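Local coordinates for protein glycerol kinase, putative (Plasmodium falciparum, PDB 2W40) that probably phosphorylates glycerol with ATP to give sn-glycerol 3-phosphate, at residues G309-L321 with I347-R359. Residues are numbered along the deposited sequence; the frame is centred on the assembly and turned at random.
Sequences GSIGTAGSGVSWL and IFVPAFSGLYAPR. With EDO (1,2-ethanediol), chain B.
Thr-313 is the central bump of this buried contact, its side chain pushed into the bend from Pro-350 to Phe-352, an inverse gamma turn centred on Pro-350. Its CG2, anti to the backbone N, presses on Pro-350 CB at a tight 3.4 Å and meets Phe-352 CD2 at the ring edge, 3.6 Å away. OG1, beside the backbone N, faces the backbone of 347-359: Pro-350 O is 3.4 Å from OG1, at best a weak bond, for the hydroxyl may turn to a water instead. That water joins OG1 to Ser-353 N and Gly-354 O in the type I turn 351-354, and a second links Thr-313 N to Pro-350 O.

Further along, the Phe-352 ring noses against the indole of Trp-320, CE1 standing 3.5 Å above the plane over its centre; the planes make 41°, neither stacked nor T-shaped. The indole extends away from the backbone N of its own residue (chi1 -176°), presenting that face to the phenylalanine, while its NE1 bonds to Thr-375 O of the second subunit. At the opposite end, the absence of a side chain on Gly-312 lets Tyr-356 lie close, CA sitting over the ring face in a CH-pi contact 4.2 Å from the centroid. Beyond it Ala-357 N donates to Ser-310 O (2.9 Å, 148° at the hydrogen), and Ala-357 CB rests 3.5 Å from Ser-310 N.

Within the C-terminal FGGY domain, of the sugar kinase/Hsp70/actin superfamily, the loop after strand 347-349 thus packs along the end of strand 304-311 and the start of helix 315-323, whose Gly-315 contacts ADP in another structure of this enzyme; no nucleotide is bound here. Helix 377-403 packs against Ile-311 and Phe-348, strand 366-371 meets Phe-348 and Phe-352, and Phe-373 of the second subunit adjoins Phe-352, placing the contact beside the dimer interface.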
loop_
_atom_site.group_PDB
_atom_site.type_symbol
_atom_site.label_atom_id
_atom_site.label_comp_id
_atom_site.label_asym_id
_atom_site.label_seq_id
_atom_site.Cartn_x
_atom_site.Cartn_y
_atom_site.Cartn_z
ATOM N N GLY C 309 8.789 -22.806 12.820
ATOM C CA GLY C 309 8.628 -21.389 12.554
ATOM C C GLY C 309 7.600 -21.190 11.504
ATOM O O GLY C 309 7.721 -21.689 10.404
ATOM N N SER C 310 6.524 -20.488 11.887
ATOM C CA SER C 310 5.348 -20.291 11.032
ATOM C C SER C 310 5.223 -18.837 10.596
ATOM O O SER C 310 5.374 -17.962 11.401
ATOM C CB SER C 310 4.070 -20.689 11.814
ATOM O OG SER C 310 4.192 -21.905 12.593
ATOM N N ILE C 311 4.944 -18.617 9.309
ATOM C CA ILE C 311 4.751 -17.292 8.702
ATOM C C ILE C 311 3.373 -17.304 8.013
ATOM O O ILE C 311 3.112 -18.168 7.116
ATOM C CB ILE C 311 5.818 -16.942 7.636
ATOM C CG1 ILE C 311 7.204 -16.846 8.312
ATOM C CG2 ILE C 311 5.462 -15.699 6.856
ATOM C CD1 ILE C 311 8.348 -16.683 7.349
ATOM N N GLY C 312 2.535 -16.342 8.370
ATOM C CA GLY C 312 1.191 -16.408 7.886
ATOM C C GLY C 312 0.980 -15.774 6.519
ATOM O O GLY C 312 0.172 -16.235 5.726
ATOM N N THR C 313 1.690 -14.666 6.245
ATOM C CA THR C 313 1.502 -13.979 4.950
ATOM C C THR C 313 2.603 -14.387 3.983
ATOM O O THR C 313 3.753 -13.978 4.197
ATOM C CB THR C 313 1.480 -12.443 5.076
ATOM O OG1 THR C 313 0.425 -12.075 5.965
ATOM C CG2 THR C 313 1.287 -11.800 3.653
ATOM N N ALA C 314 2.269 -15.182 2.948
ATOM C CA ALA C 314 3.212 -15.572 1.859
ATOM C C ALA C 314 2.382 -15.623 0.592
ATOM O O ALA C 314 2.025 -14.539 0.086
ATOM C CB ALA C 314 3.907 -16.926 2.184
ATOM N N GLY C 315 1.968 -16.804 0.128
ATOM C CA GLY C 315 0.975 -16.961 -0.902
ATOM C C GLY C 315 -0.339 -16.233 -0.619
ATOM O O GLY C 315 -1.008 -15.696 -1.498
ATOM N N SER C 316 -0.698 -16.206 0.679
ATOM C CA SER C 316 -1.911 -15.464 1.103
ATOM C C SER C 316 -1.735 -13.971 0.758
ATOM O O SER C 316 -2.716 -13.315 0.416
ATOM C CB SER C 316 -2.109 -15.671 2.568
ATOM O OG SER C 316 -0.971 -15.284 3.331
ATOM N N GLY C 317 -0.497 -13.432 0.916
ATOM C CA GLY C 317 -0.152 -12.061 0.503
ATOM C C GLY C 317 -0.264 -11.869 -1.031
ATOM O O GLY C 317 -0.831 -10.898 -1.506
ATOM N N VAL C 318 0.271 -12.840 -1.770
ATOM C CA VAL C 318 0.250 -12.742 -3.181
ATOM C C VAL C 318 -1.194 -12.744 -3.660
ATOM O O VAL C 318 -1.587 -12.003 -4.605
ATOM C CB VAL C 318 1.159 -13.876 -3.846
ATOM C CG1 VAL C 318 0.884 -13.895 -5.421
ATOM C CG2 VAL C 318 2.615 -13.662 -3.438
ATOM N N SER C 319 -2.026 -13.558 -2.999
ATOM C CA SER C 319 -3.457 -13.606 -3.303
ATOM C C SER C 319 -4.180 -12.267 -3.049
ATOM O O SER C 319 -5.076 -11.897 -3.766
ATOM C CB SER C 319 -4.137 -14.759 -2.581
ATOM O OG SER C 319 -3.542 -15.987 -3.086
ATOM N N TRP C 320 -3.757 -11.629 -1.944
ATOM C CA TRP C 320 -4.263 -10.320 -1.610
ATOM C C TRP C 320 -3.904 -9.262 -2.698
ATOM O O TRP C 320 -4.728 -8.456 -3.141
ATOM C CB TRP C 320 -3.855 -9.892 -0.243
ATOM C CG TRP C 320 -4.411 -8.590 0.222
ATOM C CD1 TRP C 320 -5.547 -8.388 0.963
ATOM C CD2 TRP C 320 -3.813 -7.315 0.032
ATOM N NE1 TRP C 320 -5.718 -7.053 1.205
ATOM C CE2 TRP C 320 -4.648 -6.373 0.677
ATOM C CE3 TRP C 320 -2.639 -6.881 -0.575
ATOM C CZ2 TRP C 320 -4.358 -5.040 0.678
ATOM C CZ3 TRP C 320 -2.379 -5.490 -0.594
ATOM C CH2 TRP C 320 -3.195 -4.631 0.069
ATOM N N LEU C 321 -2.668 -9.318 -3.135
ATOM C CA LEU C 321 -2.158 -8.445 -4.208
ATOM C C LEU C 321 -2.969 -8.653 -5.464
ATOM O O LEU C 321 -3.288 -7.703 -6.138
ATOM C CB LEU C 321 -0.686 -8.715 -4.462
ATOM C CG LEU C 321 0.288 -8.312 -3.331
ATOM C CD1 LEU C 321 1.675 -8.885 -3.691
ATOM C CD2 LEU C 321 0.371 -6.793 -3.174
ATOM N N ILE C 347 9.440 -0.985 1.969
ATOM C CA ILE C 347 9.366 -2.154 2.782
ATOM C C ILE C 347 7.926 -2.425 3.008
ATOM O O ILE C 347 7.130 -1.512 3.310
ATOM C CB ILE C 347 10.130 -2.012 4.141
ATOM C CG1 ILE C 347 11.585 -1.695 3.879
ATOM C CG2 ILE C 347 9.875 -3.198 5.073
ATOM C CD1 ILE C 347 12.325 -1.220 4.958
ATOM N N PHE C 348 7.608 -3.682 2.968
ATOM C CA PHE C 348 6.209 -4.180 3.175
ATOM C C PHE C 348 6.266 -5.181 4.313
ATOM O O PHE C 348 6.820 -6.263 4.132
ATOM C CB PHE C 348 5.681 -4.836 1.884
ATOM C CG PHE C 348 4.168 -4.994 1.781
ATOM C CD1 PHE C 348 3.576 -4.919 0.557
ATOM C CD2 PHE C 348 3.367 -5.291 2.841
ATOM C CE1 PHE C 348 2.250 -5.121 0.414
ATOM C CE2 PHE C 348 2.016 -5.399 2.715
ATOM C CZ PHE C 348 1.451 -5.350 1.470
ATOM N N VAL C 349 5.689 -4.821 5.459
ATOM C CA VAL C 349 5.665 -5.731 6.577
ATOM C C VAL C 349 4.376 -6.530 6.415
ATOM O O VAL C 349 3.334 -5.983 6.668
ATOM C CB VAL C 349 5.753 -5.020 7.956
ATOM C CG1 VAL C 349 5.634 -6.015 9.103
ATOM C CG2 VAL C 349 6.987 -4.143 8.056
ATOM N N PRO C 350 4.451 -7.793 5.894
ATOM C CA PRO C 350 3.252 -8.536 5.448
ATOM C C PRO C 350 2.626 -9.210 6.718
ATOM O O PRO C 350 3.106 -10.324 7.198
ATOM C CB PRO C 350 3.822 -9.610 4.466
ATOM C CG PRO C 350 5.307 -9.318 4.342
ATOM C CD PRO C 350 5.647 -8.594 5.659
ATOM N N ALA C 351 1.747 -8.470 7.342
ATOM C CA ALA C 351 1.227 -8.796 8.736
ATOM C C ALA C 351 -0.302 -8.699 8.692
ATOM O O ALA C 351 -0.918 -8.238 9.616
ATOM C CB ALA C 351 1.826 -7.953 9.852
ATOM N N PHE C 352 -0.886 -9.190 7.605
ATOM C CA PHE C 352 -2.338 -9.042 7.431
ATOM C C PHE C 352 -3.099 -9.719 8.573
ATOM O O PHE C 352 -4.183 -9.246 8.985
ATOM C CB PHE C 352 -2.830 -9.585 6.136
ATOM C CG PHE C 352 -2.370 -8.870 4.930
ATOM C CD1 PHE C 352 -2.968 -7.709 4.526
ATOM C CD2 PHE C 352 -1.257 -9.355 4.172
ATOM C CE1 PHE C 352 -2.554 -7.044 3.424
ATOM C CE2 PHE C 352 -0.853 -8.699 3.114
ATOM C CZ PHE C 352 -1.479 -7.523 2.745
ATOM N N SER C 353 -2.569 -10.851 9.052
ATOM C CA SER C 353 -3.146 -11.545 10.249
ATOM C C SER C 353 -2.211 -11.498 11.441
ATOM O O SER C 353 -2.130 -12.420 12.222
ATOM C CB SER C 353 -3.665 -12.888 9.853
ATOM O OG SER C 353 -2.647 -13.676 9.522
ATOM N N GLY C 354 -1.495 -10.386 11.623
ATOM C CA GLY C 354 -0.511 -10.296 12.696
ATOM C C GLY C 354 0.819 -10.883 12.234
ATOM O O GLY C 354 1.002 -11.329 11.091
ATOM N N LEU C 355 1.779 -10.808 13.113
ATOM C CA LEU C 355 3.045 -11.526 12.985
ATOM C C LEU C 355 3.015 -12.817 13.805
ATOM O O LEU C 355 2.636 -12.811 14.983
ATOM C CB LEU C 355 4.245 -10.695 13.455
ATOM C CG LEU C 355 4.547 -9.527 12.538
ATOM C CD1 LEU C 355 5.552 -8.597 13.165
ATOM C CD2 LEU C 355 4.895 -9.953 11.046
ATOM N N TYR C 356 3.394 -13.932 13.145
ATOM C CA TYR C 356 3.511 -15.249 13.807
ATOM C C TYR C 356 4.927 -15.390 14.296
ATOM O O TYR C 356 5.410 -14.481 15.052
ATOM C CB TYR C 356 3.044 -16.339 12.844
ATOM C CG TYR C 356 1.538 -16.238 12.444
ATOM C CD1 TYR C 356 0.674 -17.165 12.750
ATOM C CD2 TYR C 356 1.106 -15.137 11.609
ATOM C CE1 TYR C 356 -0.735 -16.980 12.349
ATOM C CE2 TYR C 356 -0.211 -14.911 11.218
ATOM C CZ TYR C 356 -1.134 -15.898 11.662
ATOM O OH TYR C 356 -2.458 -15.960 11.374
ATOM N N ALA C 357 5.625 -16.490 13.908
ATOM C CA ALA C 357 6.932 -16.682 14.511
ATOM C C ALA C 357 7.954 -15.662 13.938
ATOM O O ALA C 357 7.943 -15.399 12.737
ATOM C CB ALA C 357 7.425 -18.155 14.371
ATOM N N PRO C 358 8.919 -15.225 14.766
ATOM C CA PRO C 358 9.112 -15.528 16.228
ATOM C C PRO C 358 8.559 -14.471 17.180
ATOM O O PRO C 358 8.633 -14.657 18.414
ATOM C CB PRO C 358 10.626 -15.557 16.381
ATOM C CG PRO C 358 11.158 -14.585 15.417
ATOM C CD PRO C 358 10.145 -14.554 14.251
ATOM N N ARG C 359 8.030 -13.369 16.628
ATOM C CA ARG C 359 7.592 -12.220 17.484
ATOM C C ARG C 359 6.212 -12.371 18.115
ATOM O O ARG C 359 5.941 -11.787 19.170
ATOM C CB ARG C 359 7.686 -10.907 16.714
ATOM C CG ARG C 359 9.075 -10.648 16.079
ATOM C CD ARG C 359 9.142 -9.251 15.545
ATOM N NE ARG C 359 10.389 -8.944 14.812
ATOM C CZ ARG C 359 11.088 -7.843 14.887
ATOM N NH1 ARG C 359 10.764 -6.920 15.796
ATOM N NH2 ARG C 359 12.106 -7.655 14.077
HETATM C C1 EDO B . -6.239 -13.927 1.673
HETATM O O1 EDO B . -5.590 -13.069 0.731
HETATM C C2 EDO B . -7.321 -14.546 0.918
HETATM O O2 EDO B . -6.629 -15.376 -0.054
HETATM O O HOH W 1 -0.162 -12.388 8.646
HETATM O O HOH W 2 3.407 -13.064 8.003
#